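Local coordinates for possible adhesin (Caldicellulosiruptor kronotskyensis, PDB 4WA0), which probably mediates attachment of the bacterium to cellulose, as a tapirin, and is represented here by its C-terminal beta-helix domain, which binds a magnesium ion, at residues 12-17 against 31-36; 53-58 against 79-84; 98-103 against 117-122. All blocks are in the same frame, centred on the assembly; numbering follows the deposited sequence. Where two conformers were deposited one is given.

Contact 1: 12-17 against 31-36; sequences IFSKGA and VYSGGD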
ATOM      1  N   ILE A  12      -4.598  -8.077  -0.674  1.00 11.08           N
ATOM      2  CA  ILE A  12      -3.500  -8.508  -1.545  1.00 11.51           C
ATOM      3  C   ILE A  12      -2.289  -8.788  -0.629  1.00 12.10           C
ATOM      4  O   ILE A  12      -1.809  -7.883   0.075  1.00 11.48           O
ATOM      5  CB  ILE A  12      -3.129  -7.470  -2.603  1.00 11.51           C
ATOM      6  CG1 ILE A  12      -4.307  -7.097  -3.489  1.00 12.30           C
ATOM      7  CG2 ILE A  12      -1.993  -7.976  -3.477  1.00 12.51           C
ATOM      8  CD1 ILE A  12      -4.041  -5.938  -4.364  1.00 13.06           C
ATOM      9  N   PHE A  13      -1.825 -10.033  -0.634  1.00 11.99           N
ATOM     10  CA  PHE A  13      -0.629 -10.422   0.104  1.00 11.43           C
ATOM     11  C   PHE A  13       0.419 -10.931  -0.891  1.00 11.65           C
ATOM     12  O   PHE A  13       0.159 -11.851  -1.670  1.00 14.43           O
ATOM     13  CB  PHE A  13      -0.973 -11.470   1.138  1.00 13.04           C
ATOM     14  CG  PHE A  13       0.209 -11.913   1.932  1.00 13.75           C
ATOM     15  CD1 PHE A  13       1.113 -12.861   1.405  1.00 16.57           C
ATOM     16  CD2 PHE A  13       0.420 -11.390   3.200  1.00 15.89           C
ATOM     17  CE1 PHE A  13       2.234 -13.187   2.157  1.00 17.51           C
ATOM     18  CE2 PHE A  13       1.532 -11.726   3.935  1.00 17.22           C
ATOM     19  CZ  PHE A  13       2.420 -12.635   3.409  1.00 18.49           C
ATOM     20  N   SER A  14       1.611 -10.368  -0.896  1.00 11.69           N
ATOM     21  CA  SER A  14       2.683 -10.837  -1.750  1.00 12.29           C
ATOM     22  C   SER A  14       3.916 -11.176  -0.923  1.00 11.77           C
ATOM     23  O   SER A  14       4.515 -10.299  -0.263  1.00 12.67           O
ATOM     24  CB  SER A  14       3.023  -9.736  -2.750  1.00 13.92           C
ATOM     25  OG  SER A  14       4.029 -10.128  -3.693  1.00 14.10           O
ATOM     26  N   LYS A  15       4.351 -12.423  -1.014  1.00 13.32           N
ATOM     27  CA  LYS A  15       5.558 -12.882  -0.247  1.00 13.73           C
ATOM     28  C   LYS A  15       6.764 -12.046  -0.628  1.00 14.76           C
ATOM     29  O   LYS A  15       7.519 -11.639   0.264  1.00 15.75           O
ATOM     30  CB  LYS A  15       5.823 -14.371  -0.369  1.00 15.76           C
ATOM     31  CG  LYS A  15       7.178 -14.858   0.249  1.00 20.09           C
ATOM     32  CD  LYS A  15       7.320 -16.380   0.026  1.00 24.55           C
ATOM     33  CE  LYS A  15       8.640 -16.746  -0.668  1.00 33.69           C
ATOM     34  NZ  LYS A  15       8.514 -18.021  -1.475  1.00 40.95           N
ATOM     35  N   GLY A  16       6.971 -11.810  -1.929  1.00 13.89           N
ATOM     36  CA  GLY A  16       8.081 -11.108  -2.480  1.00 14.83           C
ATOM     37  C   GLY A  16       7.594  -9.780  -3.080  1.00 13.87           C
ATOM     38  O   GLY A  16       6.497  -9.297  -2.751  1.00 12.91           O
ATOM     39  N   ALA A  17       8.385  -9.215  -3.968  1.00 14.12           N
ATOM     40  CA  ALA A  17       8.063  -7.986  -4.649  1.00 13.20           C
ATOM     41  C   ALA A  17       6.661  -8.011  -5.323  1.00 14.67           C
ATOM     42  O   ALA A  17       6.265  -9.003  -5.920  1.00 15.37           O
ATOM     43  CB  ALA A  17       9.141  -7.599  -5.653  1.00 15.02           C
ATOM     44  N   VAL A  31      -2.870  -4.471   2.428  1.00 11.74           N
ATOM     45  CA  VAL A  31      -2.031  -4.857   1.296  1.00 10.20           C
ATOM     46  C   VAL A  31      -0.595  -5.007   1.869  1.00 11.64           C
ATOM     47  O   VAL A  31      -0.095  -4.101   2.587  1.00 11.08           O
ATOM     48  CB  VAL A  31      -2.005  -3.780   0.218  1.00 10.00           C
ATOM     49  CG1 VAL A  31      -0.979  -4.047  -0.868  1.00 11.02           C
ATOM     50  CG2 VAL A  31      -3.375  -3.600  -0.407  1.00 10.57           C
ATOM     51  N   TYR A  32       0.082  -6.101   1.493  1.00  9.79           N
ATOM     52  CA  TYR A  32       1.418  -6.392   1.943  1.00 11.36           C
ATOM     53  C   TYR A  32       2.334  -6.903   0.865  1.00 11.93           C
ATOM     54  O   TYR A  32       1.941  -7.778   0.101  1.00 12.14           O
ATOM     55  CB  TYR A  32       1.346  -7.463   3.048  1.00 13.54           C
ATOM     56  CG  TYR A  32       2.682  -8.077   3.451  1.00 15.80           C
ATOM     57  CD1 TYR A  32       3.238  -9.171   2.773  1.00 15.17           C
ATOM     58  CD2 TYR A  32       3.383  -7.583   4.540  1.00 18.74           C
ATOM     59  CE1 TYR A  32       4.464  -9.714   3.155  1.00 17.64           C
ATOM     60  CE2 TYR A  32       4.645  -8.110   4.889  1.00 20.61           C
ATOM     61  CZ  TYR A  32       5.157  -9.167   4.202  1.00 18.16           C
ATOM     62  OH  TYR A  32       6.413  -9.712   4.572  1.00 23.01           O
ATOM     63  N   SER A  33       3.553  -6.373   0.837  1.00 11.35           N
ATOM     64  CA  SER A  33       4.606  -6.911  -0.045  1.00 12.35           C
ATOM     65  C   SER A  33       5.851  -7.186   0.805  1.00 13.57           C
ATOM     66  O   SER A  33       6.297  -6.332   1.548  1.00 12.49           O
ATOM     67  CB  SER A  33       4.977  -5.967  -1.103  1.00 12.72           C
ATOM     68  OG  SER A  33       6.015  -6.615  -1.843  1.00 16.09           O
ATOM     69  N   GLY A  34       6.364  -8.386   0.720  1.00 14.76           N
ATOM     70  CA  GLY A  34       7.628  -8.758   1.419  1.00 16.50           C
ATOM     71  C   GLY A  34       8.884  -8.243   0.708  1.00 16.96           C
ATOM     72  O   GLY A  34       9.971  -8.320   1.232  1.00 18.67           O
ATOM     73  N   GLY A  35       8.740  -7.701  -0.481  1.00 14.65           N
ATOM     74  CA  GLY A  35       9.811  -7.020  -1.179  1.00 15.97           C
ATOM     75  C   GLY A  35       9.400  -5.665  -1.653  1.00 14.59           C
ATOM     76  O   GLY A  35       8.480  -5.016  -1.023  1.00 14.76           O
ATOM     77  N   ASP A  36      10.049  -5.206  -2.724  1.00 12.83           N
ATOM     78  CA  ASP A  36       9.693  -3.895  -3.267  1.00 13.01           C
ATOM     79  C   ASP A  36       8.235  -3.846  -3.767  1.00 12.62           C
ATOM     80  O   ASP A  36       7.776  -4.757  -4.525  1.00 13.37           O
ATOM     81  CB  ASP A  36      10.653  -3.527  -4.440  1.00 14.51           C
ATOM     82  CG  ASP A  36      12.132  -3.384  -3.999  1.00 17.16           C
ATOM     83  OD1 ASP A  36      12.396  -3.238  -2.765  1.00 16.56           O
ATOM     84  OD2 ASP A  36      12.998  -3.434  -4.931  1.00 19.51           O
TER
HETATM   85  O   HOH W   1       7.148 -11.910   2.937  1.00 20.64           O
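Phe13 and Tyr32 meet ring against ring on neighbouring rungs of a parallel beta-helix, where strands 10-14 and 30-33 run side by side. The planes are 14° from parallel and the centroids lie 4.6 Å apart, yet overlap is slight: Tyr32 CD1 sits 3.3 Å from Phe13 CE2, over one face of the phenylalanine and toward its rim. Both side chains hold CG opposite the backbone N (chi1 -180° and 169°), which makes them leave the strands in the same direction and lie side by side, the rings slid apart. A third ring, that of Tyr227, meets Tyr32 obliquely. Beneath this tight part the backbones are joined by the alternating bonds Tyr32 N to Ile12 O, Ser14 N to Tyr32 O and Gly34 N to Ser14 O. On the face opposite the rings, Ile12 and Val31 pack more loosely, their side chains no nearer than the 4.4 Å from Ile12 CB to Val31 CG1.

The partly exposed, polar side is the corner, residues 15-17 over 34-36. A water links Lys15 O, to which it donates, with Tyr32 OH, while the Lys15 side chain leads away to Leu317 O. Ser33 OG closes an ST turn by accepting from Gly35 N. Even here Gly16 O is gripped by two hydroxyls, from opposite faces of its carbonyl plane: Ser14 OG at 2.8 Å and Ser33 OG at 2.9 Å.

Contact 2: 53-58 against 79-84; sequences KGEMVI and VEKSLK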
ATOM      1  N   LYS A  53       8.124  -4.338   2.754  1.00 15.13           N
ATOM      2  CA  LYS A  53       9.460  -4.674   3.352  1.00 16.08           C
ATOM      3  C   LYS A  53      10.606  -4.413   2.406  1.00 18.14           C
ATOM      4  O   LYS A  53      11.670  -4.937   2.527  1.00 25.08           O
ATOM      5  CB  LYS A  53       9.465  -6.077   3.897  1.00 17.82           C
ATOM      6  CG  LYS A  53       8.456  -6.255   5.035  1.00 19.67           C
ATOM      7  CD  LYS A  53       8.954  -7.259   6.090  1.00 25.46           C
ATOM      8  CE  LYS A  53       8.227  -7.149   7.427  1.00 25.76           C
ATOM      9  NZ  LYS A  53       8.570  -8.315   8.277  1.00 25.91           N
ATOM     10  N   GLY A  54      10.436  -3.465   1.537  1.00 14.43           N
ATOM     11  CA  GLY A  54      11.417  -3.040   0.546  1.00 14.67           C
ATOM     12  C   GLY A  54      11.164  -1.596   0.196  1.00 12.51           C
ATOM     13  O   GLY A  54      10.787  -0.818   1.101  1.00 11.57           O
ATOM     14  N   GLU A  55      11.432  -1.221  -1.045  1.00 12.84           N
ATOM     15  CA  GLU A  55      11.223   0.086  -1.567  1.00 15.21           C
ATOM     16  C   GLU A  55       9.717   0.192  -1.901  1.00 15.63           C
ATOM     17  O   GLU A  55       9.155  -0.807  -2.316  1.00 18.48           O
ATOM     18  CB  GLU A  55      11.954   0.210  -2.882  1.00 15.56           C
ATOM     19  CG  GLU A  55      13.466   0.069  -2.803  1.00 19.10           C
ATOM     20  CD  GLU A  55      14.174   1.177  -2.089  1.00 21.38           C
ATOM     21  OE1 GLU A  55      13.574   2.211  -1.738  1.00 21.04           O
ATOM     22  OE2 GLU A  55      15.410   1.036  -1.943  1.00 26.80           O
HETATM   23  N   MSE A  56       9.089   1.355  -1.719  1.00 13.07           N
HETATM   24  CA  MSE A  56       7.734   1.600  -2.242  1.00 12.50           C
HETATM   25  C   MSE A  56       7.865   2.660  -3.245  1.00 12.85           C
HETATM   26  O   MSE A  56       8.499   3.695  -3.011  1.00 12.94           O
HETATM   27  CB  MSE A  56       6.755   2.070  -1.182  1.00 12.54           C
HETATM   28  CG  MSE A  56       5.322   2.283  -1.685  1.00 13.96           C
HETATM   29 SE   MSE A  56       4.094   2.490  -0.153  1.00 17.03          SE
HETATM   30  CE  MSE A  56       4.078   0.879   0.860  1.00 20.45           C
ATOM     31  N   VAL A  57       7.255   2.433  -4.391  1.00 11.40           N
ATOM     32  CA  VAL A  57       7.231   3.417  -5.483  1.00 10.91           C
ATOM     33  C   VAL A  57       5.791   3.553  -5.925  1.00 11.58           C
ATOM     34  O   VAL A  57       5.120   2.523  -6.180  1.00 10.19           O
ATOM     35  CB  VAL A  57       8.086   2.935  -6.662  1.00 11.66           C
ATOM     36  CG1 VAL A  57       7.955   3.852  -7.866  1.00 12.34           C
ATOM     37  CG2 VAL A  57       9.545   2.861  -6.249  1.00 12.43           C
ATOM     38  N   ILE A  58       5.365   4.801  -6.114  1.00  9.73           N
ATOM     39  CA  ILE A  58       4.004   5.137  -6.551  1.00 10.20           C
ATOM     40  C   ILE A  58       4.139   5.917  -7.828  1.00 11.15           C
ATOM     41  O   ILE A  58       4.661   6.976  -7.833  1.00 12.31           O
ATOM     42  CB  ILE A  58       3.145   5.885  -5.523  1.00 11.93           C
ATOM     43  CG1 ILE A  58       3.170   5.150  -4.189  1.00 13.48           C
ATOM     44  CG2 ILE A  58       1.736   6.121  -6.129  1.00 11.69           C
ATOM     45  CD1 ILE A  58       2.487   5.909  -3.046  1.00 14.50           C
ATOM     46  N   VAL A  79       7.072   1.381   5.226  1.00 11.08           N
ATOM     47  CA  VAL A  79       8.042   1.213   4.120  1.00 11.80           C
ATOM     48  C   VAL A  79       9.399   0.960   4.734  1.00 13.54           C
ATOM     49  O   VAL A  79       9.975   1.836   5.396  1.00 13.98           O
ATOM     50  CB  VAL A  79       8.076   2.441   3.224  1.00 11.75           C
ATOM     51  CG1 VAL A  79       9.031   2.244   2.034  1.00 11.88           C
ATOM     52  CG2 VAL A  79       6.669   2.767   2.699  1.00 12.06           C
ATOM     53  N   GLU A  80       9.953  -0.231   4.513  0.64 12.49           N
ATOM     54  CA  GLU A  80      11.265  -0.533   5.099  0.64 14.00           C
ATOM     55  C   GLU A  80      12.411   0.340   4.536  0.64 13.93           C
ATOM     56  O   GLU A  80      13.334   0.752   5.281  0.64 15.27           O
ATOM     57  CB  GLU A  80      11.547  -2.039   4.918  0.64 16.05           C
ATOM     58  CG  GLU A  80      12.884  -2.495   5.502  0.64 19.74           C
ATOM     59  CD  GLU A  80      13.330  -3.885   5.041  0.64 21.56           C
ATOM     60  OE1 GLU A  80      12.701  -4.868   5.421  0.64 23.50           O
ATOM     61  OE2 GLU A  80      14.378  -4.005   4.334  0.64 26.12           O
ATOM     62  N   LYS A  81      12.388   0.597   3.225  1.00 13.16           N
ATOM     63  CA  LYS A  81      13.423   1.417   2.547  1.00 13.60           C
ATOM     64  C   LYS A  81      12.862   2.783   2.201  1.00 11.44           C
ATOM     65  O   LYS A  81      12.357   3.423   3.136  1.00 12.84           O
ATOM     66  CB  LYS A  81      14.080   0.624   1.402  1.00 12.69           C
ATOM     67  CG  LYS A  81      14.620  -0.721   1.884  1.00 16.49           C
ATOM     68  CD  LYS A  81      15.260  -1.497   0.755  1.00 17.14           C
ATOM     69  CE  LYS A  81      15.756  -2.843   1.315  1.00 22.30           C
ATOM     70  NZ  LYS A  81      16.378  -3.571   0.189  1.00 22.40           N
ATOM     71  N   SER A  82      13.027   3.264   0.972  1.00 12.69           N
ATOM     72  CA  SER A  82      12.542   4.541   0.582  1.00 15.25           C
ATOM     73  C   SER A  82      11.129   4.469  -0.016  1.00 13.08           C
ATOM     74  O   SER A  82      10.699   3.391  -0.553  1.00 11.47           O
ATOM     75  CB  SER A  82      13.481   5.094  -0.461  1.00 17.63           C
ATOM     76  OG  SER A  82      14.697   5.400   0.223  1.00 24.05           O
ATOM     77  N   LEU A  83      10.409   5.555   0.179  1.00 13.49           N
ATOM     78  CA  LEU A  83       9.177   5.812  -0.541  1.00 12.84           C
ATOM     79  C   LEU A  83       9.391   6.870  -1.589  1.00 13.24           C
ATOM     80  O   LEU A  83       9.915   8.014  -1.291  1.00 12.74           O
ATOM     81  CB  LEU A  83       8.129   6.300   0.406  1.00 15.31           C
ATOM     82  CG  LEU A  83       6.810   6.778  -0.231  1.00 14.21           C
ATOM     83  CD1 LEU A  83       6.084   5.741  -1.053  1.00 15.55           C
ATOM     84  CD2 LEU A  83       5.914   7.205   0.916  1.00 15.96           C
ATOM     85  N   LYS A  84       8.974   6.581  -2.812  0.53 11.77           N
ATOM     86  CA  LYS A  84       9.141   7.524  -3.887  0.53 11.99           C
ATOM     87  C   LYS A  84       7.831   7.709  -4.633  0.53 11.72           C
ATOM     88  O   LYS A  84       7.343   6.740  -5.242  0.53 12.19           O
ATOM     89  CB  LYS A  84      10.230   7.072  -4.876  0.53 14.40           C
ATOM     90  CG  LYS A  84      10.410   8.082  -5.974  0.53 16.01           C
ATOM     91  CD  LYS A  84      11.601   7.858  -6.873  0.53 19.12           C
ATOM     92  CE  LYS A  84      12.160   9.229  -7.256  0.53 21.61           C
ATOM     93  NZ  LYS A  84      12.900   9.240  -8.534  0.53 23.87           N
TER
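Met56, a selenomethionine, packs directly on Leu83: Met56 CG stands 3.6 Å from Leu83 CD1, the two side chains lying side by side and pointing the same way. The Met56 side chain crosses Val79 at about a right angle, the bend at chi3 setting Met56 CE 3.7 Å from Val79 CG2. Ile58 completes the apolar row, its CD1 meeting Leu83 CD1 at 4.1 Å. Ile58 also touches Ile71 and Ile95, of strands 69-73 and 93-97.

A polar cluster meets at the corner that precedes the strands. Glu55 lies across Lys81, its carboxylate carbon CD 3.5 Å from Lys81 CB, and Glu55 OE1 accepts from Ser82 N at 3.0 Å. That donor comes from above the carboxylate plane, 46° out of it, and the bond is moderately bent (143°). The fold at chi2 turns the acid back to reach this amide. Lys81 runs extended past it, and its NZ stays 5.2 Å from Glu55 OE2, so the opposite charges are near without touching. Next door, Lys81 N donates to Gly54 O, again from above the carbonyl plane.

Behind these groups stands the backbone ladder: Met56 N to Ser82 O, Lys84 N to Met56 O and Ile58 N to Lys84 O. A second shell positions the turn. Asp36 OD1 accepts from Glu55 N, and Ser82 OG is bonded to Glu105 N, linking the corner to the rungs before and after. Stacked corners leading into in-register parallel strands, with an apolar row on one face, are characteristic of a parallel beta-helix, here the tapirin C-terminal domain.

Contact 3: 98-103 against 117-122; sequences KTIYVG and VQLFSD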
ATOM      1  N   LYS A  98      -3.172   7.378   8.708  1.00 11.83           N
ATOM      2  CA  LYS A  98      -3.024   7.723  10.105  1.00 14.07           C
ATOM      3  C   LYS A  98      -1.527   7.727  10.455  1.00 14.04           C
ATOM      4  O   LYS A  98      -1.047   8.674  11.048  1.00 17.73           O
ATOM      5  CB  LYS A  98      -3.797   6.739  11.008  1.00 15.81           C
ATOM      6  CG  LYS A  98      -3.695   7.009  12.487  1.00 22.40           C
ATOM      7  CD  LYS A  98      -4.655   6.078  13.211  1.00 27.23           C
ATOM      8  CE  LYS A  98      -4.311   5.967  14.674  1.00 39.04           C
ATOM      9  NZ  LYS A  98      -2.978   5.346  14.924  1.00 47.49           N
ATOM     10  N   THR A  99      -0.810   6.670  10.138  1.00 14.30           N
ATOM     11  CA  THR A  99       0.596   6.522  10.645  1.00 13.97           C
ATOM     12  C   THR A  99       1.408   6.155   9.421  1.00 14.30           C
ATOM     13  O   THR A  99       0.970   5.334   8.650  1.00 14.84           O
ATOM     14  CB  THR A  99       0.742   5.451  11.670  1.00 15.98           C
ATOM     15  OG1 THR A  99      -0.057   5.731  12.849  1.00 19.04           O
ATOM     16  CG2 THR A  99       2.215   5.223  12.075  1.00 17.22           C
ATOM     17  N   ILE A 100       2.503   6.858   9.152  1.00 12.61           N
ATOM     18  CA  ILE A 100       3.432   6.422   8.077  1.00 12.51           C
ATOM     19  C   ILE A 100       4.822   6.284   8.686  1.00 13.80           C
ATOM     20  O   ILE A 100       5.248   7.181   9.441  1.00 13.57           O
ATOM     21  CB  ILE A 100       3.403   7.358   6.847  1.00 13.50           C
ATOM     22  CG1 ILE A 100       4.369   6.885   5.747  1.00 15.05           C
ATOM     23  CG2 ILE A 100       3.674   8.853   7.176  1.00 14.49           C
ATOM     24  CD1 ILE A 100       4.113   7.439   4.397  1.00 16.07           C
ATOM     25  N   TYR A 101       5.514   5.177   8.389  1.00 13.36           N
ATOM     26  CA  TYR A 101       6.878   5.011   8.758  1.00 12.92           C
ATOM     27  C   TYR A 101       7.664   4.735   7.500  1.00 12.04           C
ATOM     28  O   TYR A 101       7.249   3.868   6.722  1.00 12.08           O
ATOM     29  CB  TYR A 101       6.999   3.804   9.693  1.00 14.54           C
ATOM     30  CG  TYR A 101       8.408   3.324   9.858  1.00 14.20           C
ATOM     31  CD1 TYR A 101       9.346   4.112  10.619  1.00 16.39           C
ATOM     32  CD2 TYR A 101       8.906   2.220   9.169  1.00 15.85           C
ATOM     33  CE1 TYR A 101      10.678   3.728  10.696  1.00 17.71           C
ATOM     34  CE2 TYR A 101      10.243   1.811   9.303  1.00 17.33           C
ATOM     35  CZ  TYR A 101      11.120   2.569  10.037  1.00 18.65           C
ATOM     36  OH  TYR A 101      12.450   2.160  10.143  1.00 23.07           O
ATOM     37  N   VAL A 102       8.794   5.416   7.315  1.00 13.24           N
ATOM     38  CA  VAL A 102       9.721   5.174   6.217  1.00 13.38           C
ATOM     39  C   VAL A 102      11.105   5.034   6.820  1.00 14.75           C
ATOM     40  O   VAL A 102      11.626   5.963   7.464  1.00 14.56           O
ATOM     41  CB  VAL A 102       9.662   6.278   5.179  1.00 12.43           C
ATOM     42  CG1 VAL A 102      10.575   6.050   4.019  1.00 13.19           C
ATOM     43  CG2 VAL A 102       8.265   6.423   4.571  1.00 12.15           C
ATOM     44  N   GLY A 103      11.750   3.898   6.516  1.00 14.44           N
ATOM     45  CA  GLY A 103      13.061   3.583   7.084  1.00 15.36           C
ATOM     46  C   GLY A 103      14.187   4.344   6.442  1.00 16.58           C
ATOM     47  O   GLY A 103      15.166   4.650   7.118  1.00 20.03           O
ATOM     48  N   VAL A 117      -1.496  11.759  10.048  1.00 11.49           N
ATOM     49  CA  VAL A 117      -1.612  12.075  11.465  1.00 11.98           C
ATOM     50  C   VAL A 117      -0.261  12.020  12.139  1.00 12.25           C
ATOM     51  O   VAL A 117       0.128  13.022  12.796  1.00 12.68           O
ATOM     52  CB  VAL A 117      -2.676  11.206  12.162  1.00 13.22           C
ATOM     53  CG1 VAL A 117      -2.717  11.506  13.649  1.00 12.83           C
ATOM     54  CG2 VAL A 117      -4.027  11.330  11.510  1.00 13.25           C
ATOM     55  N   GLN A 118       0.483  10.915  11.991  1.00 13.34           N
ATOM     56  CA  GLN A 118       1.824  10.810  12.528  1.00 13.46           C
ATOM     57  C   GLN A 118       2.731  10.241  11.481  1.00 14.32           C
ATOM     58  O   GLN A 118       2.375   9.307  10.761  1.00 14.84           O
ATOM     59  CB  GLN A 118       1.907  10.083  13.848  1.00 19.22           C
ATOM     60  CG  GLN A 118       1.226   8.796  13.912  1.00 22.01           C
ATOM     61  CD  GLN A 118       1.290   8.122  15.277  1.00 24.73           C
ATOM     62  OE1 GLN A 118       1.607   8.722  16.321  1.00 26.40           O
ATOM     63  NE2 GLN A 118       0.928   6.850  15.281  1.00 24.56           N
ATOM     64  N   LEU A 119       3.865  10.891  11.346  0.67 12.28           N
ATOM     65  CA  LEU A 119       4.926  10.527  10.403  0.67 11.22           C
ATOM     66  C   LEU A 119       6.211  10.231  11.159  0.67 12.80           C
ATOM     67  O   LEU A 119       6.676  11.004  12.030  0.67 11.26           O
ATOM     68  CB  LEU A 119       5.138  11.715   9.449  0.67 11.75           C
ATOM     69  CG  LEU A 119       6.156  11.524   8.334  0.67 11.10           C
ATOM     70  CD1 LEU A 119       5.765  12.320   7.129  0.67 11.22           C
ATOM     71  CD2 LEU A 119       7.580  11.849   8.772  0.67 11.21           C
ATOM     72  N   PHE A 120       6.863   9.139  10.770  1.00 12.84           N
ATOM     73  CA  PHE A 120       8.173   8.765  11.336  1.00 13.34           C
ATOM     74  C   PHE A 120       9.072   8.418  10.227  1.00 14.32           C
ATOM     75  O   PHE A 120       8.721   7.502   9.443  1.00 14.31           O
ATOM     76  CB  PHE A 120       8.028   7.551  12.239  1.00 13.93           C
ATOM     77  CG  PHE A 120       7.203   7.789  13.453  1.00 15.02           C
ATOM     78  CD1 PHE A 120       5.837   7.612  13.429  1.00 17.71           C
ATOM     79  CD2 PHE A 120       7.802   8.210  14.630  1.00 17.90           C
ATOM     80  CE1 PHE A 120       5.082   7.887  14.546  1.00 20.62           C
ATOM     81  CE2 PHE A 120       7.040   8.494  15.750  1.00 18.06           C
ATOM     82  CZ  PHE A 120       5.681   8.356  15.685  1.00 18.56           C
ATOM     83  N   SER A 121      10.197   9.121  10.098  1.00 12.56           N
ATOM     84  CA  SER A 121      11.176   8.844   9.087  1.00 14.37           C
ATOM     85  C   SER A 121      12.505   8.731   9.760  1.00 16.38           C
ATOM     86  O   SER A 121      12.866   9.592  10.619  1.00 14.20           O
ATOM     87  CB  SER A 121      11.249   9.916   8.012  1.00 15.77           C
ATOM     88  OG  SER A 121      12.497   9.824   7.325  1.00 18.56           O
ATOM     89  N   ASP A 122      13.271   7.720   9.377  1.00 14.60           N
ATOM     90  CA  ASP A 122      14.613   7.496   9.935  1.00 15.00           C
ATOM     91  C   ASP A 122      15.687   8.217   9.129  1.00 17.51           C
ATOM     92  O   ASP A 122      16.874   8.147   9.463  1.00 18.33           O
ATOM     93  CB  ASP A 122      14.931   5.991  10.105  1.00 16.45           C
ATOM     94  CG  ASP A 122      14.157   5.350  11.221  1.00 19.27           C
ATOM     95  OD1 ASP A 122      13.642   6.092  12.110  1.00 22.55           O
ATOM     96  OD2 ASP A 122      14.144   4.077  11.232  1.00 25.89           O
TER
HETATM   97  O   HOH W   2      15.817   2.304   9.165  1.00 41.91           O
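At the edge of the Tyr101 ring, in its plane, lies Asp122 OD2, while Gly103 N stands over one face, 3.7 Å above the plane and displaced toward the rim. Tyr101 OH donates to Asp122 OD2 at 2.8 Å, reaching the carboxylate from above its plane; ring and carboxylate are turned 74° from one another. Tyr101 OH also has a weak bond with Arg223 NH2, and the Tyr78 ring meets that of Tyr101 obliquely. The side chains of Phe120 and Tyr101 cross, touching through Tyr101 CD1 and Phe120 CB, 4.0 Å apart, and not ring on ring. At the edge of the Phe120 ring, in its plane, lies Gln118 CD.

The Gln118 amide is the other flat group. Its NE2 donates to Thr99 OG1 at 2.9 Å, nearly straight (170°) and in the amide plane. CG occupies the position between backbone N and carbonyl carbon, and the chain then extends alongside Thr99, which delivers the amide to that hydroxyl. Pro216 touches both Gln118 and Phe120 from a loop.

On the opposite face Ile100 CG2 packs 3.8 Å from Leu119 CG, both residues also touching Met106 of strand 106-108. Water joins the far end, donating to Gly103 O and Asp122 OD2. Five backbone bonds, from Gln118 N to Lys98 O through to Asp122 N to Val102 O, tie strands 99-102 and 119-121, whose axes run 4.8 Å apart and 5° from parallel. Parallel strands stacked in register, coil upon coil, with an Ile100-Leu119 pair on one face and Tyr101-Phe120 on the other, fit a parallel beta-helix.

How the contacts relate
The three contacts follow one another along the chain and along the helix, with no interleaving: contact 1 closes before contact 2 opens, and contact 2 before contact 3. Centres of contacts 1 and 2 lie about 11 Å apart, those of 2 and 3 about 12 Å, and those of 1 and 3 about 19 Å. Contacts 1 and 3 share a run of parallel strands, 10-14, 30-33, 50-52, 76-79, 99-102 and 119-121, but their nearest atoms remain about 11 Å apart. Contact 2 spans the gap, turning the corner to strands 56-58 and 83-85. Ser33 O probably bonds Lys53 N, and Val79 N probably bonds Tyr101 O. Together they tie successive coils of the solenoid, away from the magnesium site.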